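Local coordinates for A-type flavoprotein (PDB 2Q9U) that probably scavenges oxygen, reducing it at a diiron centre with electrons relayed through bound flavin mononucleotide, at residues 310-315 and 397-402; 259-264 and 275-280; 342-347 and 362-367; 29-34 and 201-206. One frame throughout, in Å; residues are numbered along the deposited sequence.

Contact 1: residues 310-315 and 397-402; sequences AVAFAS and VDLGKR
Leu399 lays its forked end over two small residues of strand 310-314, Ala310 and Ala312, whose methyl groups lie on the side of the strand that faces helix 397-402. The closer branch is CD1, 3.5 Å from CB of Ala310, while CD2 reaches further along the strand to CB of Ala312 at 4.1 Å. Between the two alanines both methyls of the fork meet the carbonyl of Val311, each 3.9 Å from its O. With CG anti to the backbone N of Leu399 (chi1 -175°), the side chain extends from the helix onto the strand. The alanines let the helix come close: the axes approach to 8.3 Å and run at 143°, roughly antiparallel. No hydrogen bond links the segments. Polar chemistry stays on the outer part of the helix, where NE of Arg402 meets OD2 of Asp398 at 2.9 Å on the syn side of the carboxylate and almost exactly in the guanidinium plane; Arg402 also makes a cation-pi contact with Tyr373. Leu399 also touches Val259 of the adjoining strand and Leu277 of helix 269-283, so helix 386-409 packs against both the parallel sheet, where strand 310-314 runs between strands 258-263 and 344-350, and its neighbour helix.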
loop_
_atom_site.group_PDB
_atom_site.type_symbol
_atom_site.label_atom_id
_atom_site.label_comp_id
_atom_site.label_asym_id
_atom_site.label_seq_id
_atom_site.Cartn_x
_atom_site.Cartn_y
_atom_site.Cartn_z
ATOM N N ALA A 310 15.646 5.322 25.574
ATOM C CA ALA A 310 14.355 5.157 26.227
ATOM C C ALA A 310 13.234 5.132 25.186
ATOM O O ALA A 310 13.350 5.729 24.104
ATOM C CB ALA A 310 14.083 6.306 27.243
ATOM N N VAL A 311 12.129 4.501 25.559
ATOM C CA VAL A 311 10.975 4.400 24.644
ATOM C C VAL A 311 9.655 4.719 25.345
ATOM O O VAL A 311 9.539 4.637 26.578
ATOM C CB VAL A 311 10.869 2.988 23.969
ATOM C CG1 VAL A 311 12.089 2.706 23.105
ATOM C CG2 VAL A 311 10.643 1.831 25.017
ATOM N N ALA A 312 8.662 5.072 24.541
ATOM C CA ALA A 312 7.269 5.092 25.011
ATOM C C ALA A 312 6.356 4.383 24.000
ATOM O O ALA A 312 6.574 4.478 22.778
ATOM C CB ALA A 312 6.798 6.547 25.258
ATOM N N PHE A 313 5.368 3.650 24.521
ATOM C CA PHE A 313 4.344 3.032 23.699
ATOM C C PHE A 313 2.970 3.530 24.118
ATOM O O PHE A 313 2.659 3.642 25.323
ATOM C CB PHE A 313 4.394 1.519 23.810
ATOM C CG PHE A 313 5.477 0.882 22.962
ATOM C CD1 PHE A 313 6.830 1.003 23.325
ATOM C CD2 PHE A 313 5.153 0.180 21.814
ATOM C CE1 PHE A 313 7.851 0.423 22.553
ATOM C CE2 PHE A 313 6.176 -0.441 21.040
ATOM C CZ PHE A 313 7.525 -0.300 21.410
ATOM N N ALA A 314 2.133 3.797 23.126
ATOM C CA ALA A 314 0.855 4.432 23.408
ATOM C C ALA A 314 -0.223 3.910 22.485
ATOM O O ALA A 314 0.046 3.572 21.341
ATOM C CB ALA A 314 0.976 5.934 23.286
ATOM N N SER A 315 -1.440 3.870 23.010
ATOM C CA SER A 315 -2.617 3.477 22.236
ATOM C C SER A 315 -3.874 3.922 22.978
ATOM O O SER A 315 -3.914 3.835 24.209
ATOM C CB SER A 315 -2.657 1.939 22.084
ATOM O OG SER A 315 -3.873 1.498 21.515
ATOM N N VAL A 397 10.249 15.128 29.607
ATOM C CA VAL A 397 11.501 15.640 30.150
ATOM C C VAL A 397 12.150 14.520 30.956
ATOM O O VAL A 397 13.341 14.235 30.779
ATOM C CB VAL A 397 11.307 16.909 31.046
ATOM C CG1 VAL A 397 12.681 17.377 31.650
ATOM C CG2 VAL A 397 10.703 18.045 30.261
ATOM N N ASP A 398 11.360 13.882 31.828
ATOM C CA ASP A 398 11.839 12.844 32.735
ATOM C C ASP A 398 12.308 11.623 31.936
ATOM O O ASP A 398 13.312 10.984 32.276
ATOM C CB ASP A 398 10.726 12.430 33.724
ATOM C CG ASP A 398 11.107 11.194 34.581
ATOM O OD1 ASP A 398 11.968 11.300 35.484
ATOM O OD2 ASP A 398 10.549 10.110 34.375
ATOM N N LEU A 399 11.563 11.292 30.882
ATOM C CA LEU A 399 11.942 10.168 30.034
ATOM C C LEU A 399 13.266 10.408 29.318
ATOM O O LEU A 399 14.085 9.475 29.183
ATOM C CB LEU A 399 10.825 9.851 29.026
ATOM C CG LEU A 399 10.984 8.617 28.121
ATOM C CD1 LEU A 399 11.138 7.326 28.921
ATOM C CD2 LEU A 399 9.762 8.514 27.195
ATOM N N GLY A 400 13.455 11.642 28.843
ATOM C CA GLY A 400 14.691 12.081 28.190
ATOM C C GLY A 400 15.884 11.996 29.143
ATOM O O GLY A 400 16.958 11.479 28.786
ATOM N N LYS A 401 15.714 12.545 30.345
ATOM C CA LYS A 401 16.723 12.388 31.417
ATOM C C LYS A 401 17.053 10.926 31.696
ATOM O O LYS A 401 18.223 10.605 31.871
ATOM C CB LYS A 401 16.312 13.064 32.733
ATOM C CG LYS A 401 16.292 14.598 32.653
ATOM C CD LYS A 401 15.642 15.169 33.900
ATOM C CE LYS A 401 15.587 16.693 33.858
ATOM N NZ LYS A 401 14.701 17.217 34.978
ATOM N N ARG A 402 16.032 10.062 31.784
ATOM C CA ARG A 402 16.257 8.625 31.960
ATOM C C ARG A 402 16.970 7.959 30.786
ATOM O O ARG A 402 17.762 7.049 30.996
ATOM C CB ARG A 402 14.955 7.892 32.253
ATOM C CG ARG A 402 14.381 8.181 33.646
ATOM C CD ARG A 402 12.940 7.659 33.723
ATOM N NE ARG A 402 12.299 7.934 35.017
ATOM C CZ ARG A 402 12.510 7.226 36.124
ATOM N NH1 ARG A 402 13.360 6.213 36.110
ATOM N NH2 ARG A 402 11.881 7.551 37.252
#

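Contact 2: residues 259-264 and 275-280; sequences VTVVLD and LALLDG
A wholly apolar, buried contact joins strand 258-263 to the helix that follows it, with Val261 meeting Leu277 and Leu278 inside the flavodoxin-like part of the chain. One methyl does the work on the strand side: CG2 of Val261 lies 3.7 Å from CD2 of Leu277 and 3.8 Å from CD1 of Leu278, so that it touches the branch ends of two consecutive helix residues. The valine side chain crosses both leucines at a slant. Leu277 leaves the helix pointing toward the strand, and its CD2 is the branch that meets Val261. Leu278 starts off to one flank of the helix; its CG is set roughly anti to the backbone N (chi1 -151°), and the bend beyond CG (chi2 74°) brings CD1 back over the valine. Leu278 also meets Thr288 of the next strand and Trp25 of a second subunit. On the outer side of the helix, Asp279 forms a salt bridge with Arg68 of that subunit. Strand 258-263, helix 269-283 and strand 287-292 make up a beta-alpha-beta unit whose strand-to-helix loop and first helical residues carry the FMN-binding residues Met266, Tyr267, Thr269 and Thr270, the layout typical of the flavodoxin fold.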
loop_
_atom_site.group_PDB
_atom_site.type_symbol
_atom_site.label_atom_id
_atom_site.label_comp_id
_atom_site.label_asym_id
_atom_site.label_seq_id
_atom_site.Cartn_x
_atom_site.Cartn_y
_atom_site.Cartn_z
ATOM N N VAL A 259 15.051 9.218 22.299
ATOM C CA VAL A 259 13.781 8.697 22.754
ATOM C C VAL A 259 12.912 8.413 21.519
ATOM O O VAL A 259 12.809 9.265 20.635
ATOM C CB VAL A 259 13.068 9.711 23.667
ATOM C CG1 VAL A 259 11.679 9.147 24.125
ATOM C CG2 VAL A 259 13.938 10.012 24.883
ATOM N N THR A 260 12.350 7.210 21.447
ATOM C CA THR A 260 11.346 6.876 20.395
ATOM C C THR A 260 9.964 6.617 20.999
ATOM O O THR A 260 9.857 5.847 21.964
ATOM C CB THR A 260 11.774 5.648 19.572
ATOM O OG1 THR A 260 13.032 5.924 18.947
ATOM C CG2 THR A 260 10.707 5.291 18.460
ATOM N N VAL A 261 8.916 7.238 20.422
ATOM C CA VAL A 261 7.540 6.968 20.835
ATOM C C VAL A 261 6.853 6.156 19.721
ATOM O O VAL A 261 6.931 6.525 18.551
ATOM C CB VAL A 261 6.742 8.252 21.120
ATOM C CG1 VAL A 261 5.320 7.894 21.583
ATOM C CG2 VAL A 261 7.454 9.061 22.204
ATOM N N VAL A 262 6.280 5.017 20.078
ATOM C CA VAL A 262 5.611 4.151 19.112
ATOM C C VAL A 262 4.129 4.126 19.496
ATOM O O VAL A 262 3.787 3.861 20.656
ATOM C CB VAL A 262 6.181 2.707 19.141
ATOM C CG1 VAL A 262 5.431 1.786 18.149
ATOM C CG2 VAL A 262 7.699 2.720 18.814
ATOM N N LEU A 263 3.249 4.441 18.552
ATOM C CA LEU A 263 1.841 4.499 18.923
ATOM C C LEU A 263 0.915 4.240 17.764
ATOM O O LEU A 263 1.335 4.145 16.606
ATOM C CB LEU A 263 1.470 5.867 19.555
ATOM C CG LEU A 263 1.311 7.078 18.621
ATOM C CD1 LEU A 263 0.412 8.158 19.224
ATOM C CD2 LEU A 263 2.654 7.645 18.190
ATOM N N ASP A 264 -0.365 4.160 18.090
ATOM C CA ASP A 264 -1.376 4.312 17.069
ATOM C C ASP A 264 -2.485 5.155 17.715
ATOM O O ASP A 264 -2.531 5.309 18.931
ATOM C CB ASP A 264 -1.891 2.941 16.605
ATOM C CG ASP A 264 -2.509 2.975 15.204
ATOM O OD1 ASP A 264 -2.858 4.083 14.714
ATOM O OD2 ASP A 264 -2.672 1.883 14.607
ATOM N N LEU A 275 3.012 14.218 20.915
ATOM C CA LEU A 275 3.841 15.346 20.475
ATOM C C LEU A 275 4.359 16.177 21.664
ATOM O O LEU A 275 5.494 16.653 21.659
ATOM C CB LEU A 275 3.073 16.250 19.484
ATOM C CG LEU A 275 2.820 15.704 18.070
ATOM C CD1 LEU A 275 1.809 16.605 17.335
ATOM C CD2 LEU A 275 4.149 15.605 17.279
ATOM N N ALA A 276 3.508 16.391 22.663
ATOM C CA ALA A 276 3.915 17.146 23.860
ATOM C C ALA A 276 5.011 16.393 24.632
ATOM O O ALA A 276 5.995 16.992 25.085
ATOM C CB ALA A 276 2.691 17.417 24.791
ATOM N N LEU A 277 4.818 15.091 24.792
ATOM C CA LEU A 277 5.826 14.242 25.428
ATOM C C LEU A 277 7.160 14.338 24.678
ATOM O O LEU A 277 8.229 14.427 25.282
ATOM C CB LEU A 277 5.353 12.792 25.495
ATOM C CG LEU A 277 6.274 11.856 26.282
ATOM C CD1 LEU A 277 5.503 11.108 27.342
ATOM C CD2 LEU A 277 6.945 10.874 25.376
ATOM N N LEU A 278 7.083 14.279 23.352
ATOM C CA LEU A 278 8.274 14.329 22.496
ATOM C C LEU A 278 9.059 15.637 22.669
ATOM O O LEU A 278 10.309 15.630 22.773
ATOM C CB LEU A 278 7.819 14.197 21.048
ATOM C CG LEU A 278 8.744 13.567 20.044
ATOM C CD1 LEU A 278 8.784 12.053 20.284
ATOM C CD2 LEU A 278 8.283 13.931 18.601
ATOM N N ASP A 279 8.344 16.760 22.723
ATOM C CA ASP A 279 9.005 18.034 23.014
ATOM C C ASP A 279 9.694 18.041 24.368
ATOM O O ASP A 279 10.775 18.586 24.476
ATOM C CB ASP A 279 8.083 19.248 22.856
ATOM C CG ASP A 279 8.277 19.948 21.514
ATOM O OD1 ASP A 279 8.433 19.236 20.481
ATOM O OD2 ASP A 279 8.295 21.206 21.495
ATOM N N GLY A 280 9.071 17.439 25.378
ATOM C CA GLY A 280 9.682 17.315 26.700
ATOM C C GLY A 280 10.994 16.560 26.560
ATOM O O GLY A 280 12.035 16.998 27.041
#

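Contact 3: residues 342-347 and 362-367; sequences KPAFAF and AELRDG
Flat groups flank this contact rather than carry it: next to Leu364, which meets Ala344 across the interface, the guanidinium of Arg365 has CA of Ala362 4.0 Å above one face, toward the rim, and the carboxylate of Asp366 at its edge. That edge is used side-on, NE donating to OD1 of Asp366 and NH2 to OD2, both bonds 3.0 Å. Each is nearly straight, the first having an N-H...O angle of 173°, yet both arrive from above the carboxylate plane. The paired bonds fix the rotation of the guanidinium, whose NH1 turns to Glu375. Packing against the strand falls to Leu364. Its CD1 is 4.1 Å from CB of Ala344 and 4.3 Å from CB of Ala346, bridging two successive methyls on that side of the strand, and also touches O of Phe345 at 4.1 Å. Holding CG anti to the carbonyl carbon (chi1 -71°) sends the branch over the alanines. The segment axes pass at 9.3 Å and run nearly antiparallel. Helix 356-367 thus lies on one side of strand 344-350, whereas the Phe345 ring leaves from the other side, toward helices 269-283 and 386-409; strand 310-314 lies alongside in the sheet.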
loop_
_atom_site.group_PDB
_atom_site.type_symbol
_atom_site.label_atom_id
_atom_site.label_comp_id
_atom_site.label_asym_id
_atom_site.label_seq_id
_atom_site.Cartn_x
_atom_site.Cartn_y
_atom_site.Cartn_z
ATOM N N LYS A 342 15.524 -1.168 29.255
ATOM C CA LYS A 342 15.443 0.252 28.854
ATOM C C LYS A 342 14.275 0.967 29.532
ATOM O O LYS A 342 13.209 0.369 29.701
ATOM C CB LYS A 342 15.308 0.405 27.331
ATOM C CG LYS A 342 16.471 -0.220 26.555
ATOM C CD LYS A 342 16.498 0.304 25.134
ATOM C CE LYS A 342 17.684 -0.218 24.341
ATOM N NZ LYS A 342 17.705 0.356 22.966
ATOM N N PRO A 343 14.476 2.242 29.935
ATOM C CA PRO A 343 13.368 2.991 30.521
ATOM C C PRO A 343 12.201 2.991 29.517
ATOM O O PRO A 343 12.427 3.230 28.344
ATOM C CB PRO A 343 13.939 4.405 30.652
ATOM C CG PRO A 343 15.429 4.212 30.745
ATOM C CD PRO A 343 15.707 3.052 29.838
ATOM N N ALA A 344 10.989 2.670 29.955
ATOM C CA ALA A 344 9.842 2.580 29.041
ATOM C C ALA A 344 8.577 3.146 29.696
ATOM O O ALA A 344 8.257 2.804 30.851
ATOM C CB ALA A 344 9.604 1.116 28.582
ATOM N N PHE A 345 7.871 4.000 28.948
ATOM C CA PHE A 345 6.715 4.742 29.446
ATOM C C PHE A 345 5.508 4.390 28.562
ATOM O O PHE A 345 5.681 3.986 27.400
ATOM C CB PHE A 345 7.019 6.244 29.389
ATOM C CG PHE A 345 5.998 7.109 30.052
ATOM C CD1 PHE A 345 5.856 7.098 31.453
ATOM C CD2 PHE A 345 5.195 7.950 29.303
ATOM C CE1 PHE A 345 4.910 7.915 32.096
ATOM C CE2 PHE A 345 4.234 8.778 29.921
ATOM C CZ PHE A 345 4.088 8.757 31.323
ATOM N N ALA A 346 4.305 4.487 29.125
ATOM C CA ALA A 346 3.083 4.207 28.353
ATOM C C ALA A 346 2.028 5.261 28.628
ATOM O O ALA A 346 1.957 5.789 29.730
ATOM C CB ALA A 346 2.543 2.793 28.658
ATOM N N PHE A 347 1.208 5.579 27.621
ATOM C CA PHE A 347 0.117 6.532 27.828
ATOM C C PHE A 347 -0.985 6.289 26.805
ATOM O O PHE A 347 -0.785 5.531 25.875
ATOM C CB PHE A 347 0.615 7.990 27.757
ATOM C CG PHE A 347 1.284 8.351 26.450
ATOM C CD1 PHE A 347 2.636 8.040 26.227
ATOM C CD2 PHE A 347 0.571 8.998 25.440
ATOM C CE1 PHE A 347 3.256 8.354 25.013
ATOM C CE2 PHE A 347 1.199 9.322 24.200
ATOM C CZ PHE A 347 2.549 9.020 24.010
ATOM N N ALA A 362 1.934 -3.983 31.187
ATOM C CA ALA A 362 2.187 -5.391 31.499
ATOM C C ALA A 362 3.092 -6.016 30.437
ATOM O O ALA A 362 4.041 -6.764 30.755
ATOM C CB ALA A 362 0.873 -6.161 31.622
ATOM N N GLU A 363 2.822 -5.684 29.162
ATOM C CA GLU A 363 3.623 -6.237 28.091
ATOM C C GLU A 363 5.048 -5.686 28.137
ATOM O O GLU A 363 6.012 -6.441 27.972
ATOM C CB GLU A 363 2.935 -6.009 26.727
ATOM C CG GLU A 363 3.762 -6.447 25.517
ATOM C CD GLU A 363 4.096 -7.925 25.449
ATOM O OE1 GLU A 363 3.399 -8.764 26.056
ATOM O OE2 GLU A 363 5.074 -8.251 24.727
ATOM N N LEU A 364 5.197 -4.386 28.371
ATOM C CA LEU A 364 6.545 -3.781 28.494
ATOM C C LEU A 364 7.357 -4.385 29.651
ATOM O O LEU A 364 8.553 -4.670 29.521
ATOM C CB LEU A 364 6.444 -2.274 28.700
ATOM C CG LEU A 364 5.993 -1.454 27.497
ATOM C CD1 LEU A 364 5.735 -0.039 28.006
ATOM C CD2 LEU A 364 7.095 -1.414 26.443
ATOM N N ARG A 365 6.683 -4.574 30.774
ATOM C CA ARG A 365 7.329 -5.014 32.011
ATOM C C ARG A 365 7.603 -6.519 31.997
ATOM O O ARG A 365 8.736 -6.932 32.239
ATOM C CB ARG A 365 6.460 -4.608 33.205
ATOM C CG ARG A 365 7.041 -4.931 34.597
ATOM C CD ARG A 365 5.979 -4.742 35.665
ATOM N NE ARG A 365 4.883 -5.678 35.460
ATOM C CZ ARG A 365 3.585 -5.433 35.656
ATOM N NH1 ARG A 365 3.136 -4.252 36.064
ATOM N NH2 ARG A 365 2.722 -6.392 35.393
ATOM N N ASP A 366 6.575 -7.332 31.736
ATOM C CA ASP A 366 6.684 -8.791 31.835
ATOM C C ASP A 366 7.110 -9.482 30.537
ATOM O O ASP A 366 7.787 -10.518 30.567
ATOM C CB ASP A 366 5.374 -9.413 32.352
ATOM C CG ASP A 366 4.946 -8.840 33.702
ATOM O OD1 ASP A 366 5.814 -8.311 34.445
ATOM O OD2 ASP A 366 3.738 -8.910 34.009
ATOM N N GLY A 367 6.727 -8.910 29.395
ATOM C CA GLY A 367 7.122 -9.479 28.084
ATOM C C GLY A 367 8.461 -8.936 27.634
ATOM O O GLY A 367 9.413 -9.705 27.458
#

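Contact 4: residues 29-34 and 201-206; sequences IFHGYH and ANILGL. With NO3 (nitrate ion), chain C.
The unusual feature is a nitrate ion at the interface, probably from the crystallisation liquor, held by His31 and touching Ile203. NE2 of His31 donates to nitrate O1 at 2.8 Å, with an N-H...O angle of 156°, and the oxygen sits at the ring's edge, in plane. CD1 of Ile203 shares that edge, 3.4 Å from CE1 of His31, and also packs on CD2 of Tyr33. The imidazole gets there because its CG sits between the backbone N and the carbonyl carbon (chi1 72°), which folds the ring back over Phe30: CD2 of His31 stands 3.7 Å above the centre of the phenyl face. His31 and Gly32 form the corner of a type I' beta turn, closed by backbone bonds in both directions between Phe30 and Tyr33. Further along, CE2 of Tyr33 touches CB of Asn202 at 3.5 Å; the side chains cross at about a right angle, ring and amide planes 61° apart. The buried amide is satisfied at both ends, OD1 by Tyr332 OH and ND2 by the carbonyls of Glu198 and Thr299, which fixes its rotation. Phe30 and His31 pack on Tyr267 and Met266 of a third subunit, and His31 also touches a bound FMN. With the side chain of Ile203 about 5 Å from the mu-oxo-diiron group, the hairpin and the last part of helix 189-204 appear to lie between the two cofactors, as expected for flavodiiron proteins, in which head-to-tail subunits bring the flavin of one close to the diiron site of another.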
loop_
_atom_site.group_PDB
_atom_site.type_symbol
_atom_site.label_atom_id
_atom_site.label_comp_id
_atom_site.label_asym_id
_atom_site.label_seq_id
_atom_site.Cartn_x
_atom_site.Cartn_y
_atom_site.Cartn_z
ATOM N N ILE A 29 8.888 -6.878 0.615
ATOM C CA ILE A 29 8.572 -7.564 1.867
ATOM C C ILE A 29 9.328 -8.881 1.836
ATOM O O ILE A 29 9.197 -9.662 0.886
ATOM C CB ILE A 29 7.041 -7.808 2.073
ATOM C CG1 ILE A 29 6.246 -6.503 2.010
ATOM C CG2 ILE A 29 6.782 -8.537 3.440
ATOM C CD1 ILE A 29 6.504 -5.557 3.148
ATOM N N PHE A 30 10.148 -9.113 2.852
ATOM C CA PHE A 30 11.003 -10.288 2.864
ATOM C C PHE A 30 10.924 -10.912 4.242
ATOM O O PHE A 30 11.507 -10.401 5.205
ATOM C CB PHE A 30 12.448 -9.901 2.503
ATOM C CG PHE A 30 13.430 -11.047 2.587
ATOM C CD1 PHE A 30 13.099 -12.310 2.084
ATOM C CD2 PHE A 30 14.650 -10.872 3.207
ATOM C CE1 PHE A 30 14.002 -13.394 2.180
ATOM C CE2 PHE A 30 15.577 -11.925 3.297
ATOM C CZ PHE A 30 15.253 -13.186 2.787
ATOM N N HIS A 31 10.177 -12.019 4.315
ATOM C CA HIS A 31 9.834 -12.667 5.585
ATOM C C HIS A 31 9.287 -11.654 6.600
ATOM O O HIS A 31 9.614 -11.683 7.775
ATOM C CB HIS A 31 10.998 -13.548 6.118
ATOM C CG HIS A 31 12.182 -12.796 6.657
ATOM N ND1 HIS A 31 12.109 -11.960 7.757
ATOM C CD2 HIS A 31 13.486 -12.812 6.284
ATOM C CE1 HIS A 31 13.309 -11.473 8.018
ATOM N NE2 HIS A 31 14.163 -11.968 7.136
ATOM N N GLY A 32 8.460 -10.729 6.109
ATOM C CA GLY A 32 7.922 -9.661 6.944
ATOM C C GLY A 32 8.824 -8.458 7.181
ATOM O O GLY A 32 8.396 -7.487 7.814
ATOM N N TYR A 33 10.066 -8.500 6.690
ATOM C CA TYR A 33 10.968 -7.322 6.750
ATOM C C TYR A 33 10.601 -6.354 5.614
ATOM O O TYR A 33 10.518 -6.745 4.443
ATOM C CB TYR A 33 12.437 -7.770 6.630
ATOM C CG TYR A 33 13.543 -6.717 6.796
ATOM C CD1 TYR A 33 13.715 -5.676 5.874
ATOM C CD2 TYR A 33 14.458 -6.815 7.833
ATOM C CE1 TYR A 33 14.745 -4.728 6.018
ATOM C CE2 TYR A 33 15.489 -5.887 7.986
ATOM C CZ TYR A 33 15.623 -4.855 7.085
ATOM O OH TYR A 33 16.642 -3.976 7.237
ATOM N N HIS A 34 10.374 -5.093 5.945
ATOM C CA HIS A 34 10.056 -4.129 4.896
ATOM C C HIS A 34 11.352 -3.713 4.229
ATOM O O HIS A 34 12.065 -2.851 4.753
ATOM C CB HIS A 34 9.326 -2.926 5.473
ATOM C CG HIS A 34 7.870 -3.168 5.680
ATOM N ND1 HIS A 34 7.393 -4.122 6.549
ATOM C CD2 HIS A 34 6.783 -2.575 5.132
ATOM C CE1 HIS A 34 6.069 -4.113 6.527
ATOM N NE2 HIS A 34 5.676 -3.188 5.667
ATOM N N ALA A 201 19.160 -4.844 13.971
ATOM C CA ALA A 201 17.980 -4.694 14.818
ATOM C C ALA A 201 16.915 -5.753 14.520
ATOM O O ALA A 201 16.336 -6.332 15.451
ATOM C CB ALA A 201 17.376 -3.235 14.625
ATOM N N ASN A 202 16.674 -6.030 13.229
ATOM C CA ASN A 202 15.540 -6.875 12.803
ATOM C C ASN A 202 15.820 -8.357 12.725
ATOM O O ASN A 202 14.906 -9.154 12.858
ATOM C CB ASN A 202 15.024 -6.441 11.431
ATOM C CG ASN A 202 14.146 -5.211 11.517
ATOM O OD1 ASN A 202 12.937 -5.316 11.708
ATOM N ND2 ASN A 202 14.755 -4.040 11.376
ATOM N N ILE A 203 17.070 -8.718 12.466
ATOM C CA ILE A 203 17.424 -10.128 12.238
ATOM C C ILE A 203 18.217 -10.672 13.424
ATOM O O ILE A 203 18.002 -11.810 13.866
ATOM C CB ILE A 203 18.192 -10.319 10.909
ATOM C CG1 ILE A 203 17.434 -9.646 9.731
ATOM C CG2 ILE A 203 18.517 -11.828 10.655
ATOM C CD1 ILE A 203 16.010 -10.141 9.550
ATOM N N LEU A 204 19.093 -9.835 13.967
ATOM C CA LEU A 204 20.058 -10.307 14.947
ATOM C C LEU A 204 19.758 -9.880 16.366
ATOM O O LEU A 204 20.511 -10.231 17.290
ATOM C CB LEU A 204 21.480 -9.856 14.535
ATOM C CG LEU A 204 22.002 -10.240 13.130
ATOM C CD1 LEU A 204 23.360 -9.557 12.849
ATOM C CD2 LEU A 204 22.109 -11.745 12.910
ATOM N N GLY A 205 18.683 -9.113 16.547
ATOM C CA GLY A 205 18.476 -8.345 17.803
ATOM C C GLY A 205 18.587 -9.196 19.067
ATOM O O GLY A 205 19.082 -8.731 20.095
ATOM N N LEU A 206 18.108 -10.437 18.996
ATOM C CA LEU A 206 18.083 -11.329 20.160
ATOM C C LEU A 206 19.371 -12.169 20.313
ATOM O O LEU A 206 19.466 -12.998 21.244
ATOM C CB LEU A 206 16.862 -12.267 20.119
ATOM C CG LEU A 206 16.710 -13.332 19.019
ATOM C CD1 LEU A 206 15.609 -14.295 19.399
ATOM C CD2 LEU A 206 16.380 -12.745 17.628
HETATM N N NO3 C . 17.923 -12.939 6.491
HETATM O O1 NO3 C . 16.874 -12.061 6.669
HETATM O O2 NO3 C . 18.804 -12.694 5.470
HETATM O O3 NO3 C . 18.143 -14.012 7.328
#

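Overall arrangement
Contacts 1, 2 and 3 dock three helices onto one parallel sheet, all by aliphatic side chains without a hydrogen bond between segments. Their strands are neighbours: Ala312 N lies 2.9 Å from Thr260 O, and Phe313 N 2.9 Å from Phe345 O. Helices 269-283 and 386-409 share one face, helix 356-367 taking the other, and Leu277 meets Phe345 to join contacts 2 and 3. Charged pairs stay on the outer sides of the helices, contact 2 alone of the three meeting another subunit. Contact 4, with its centre 22 to 24 Å from the others, is also largely buried but mixes aromatic, amide and anion chemistry close to the diiron group and to a bound FMN.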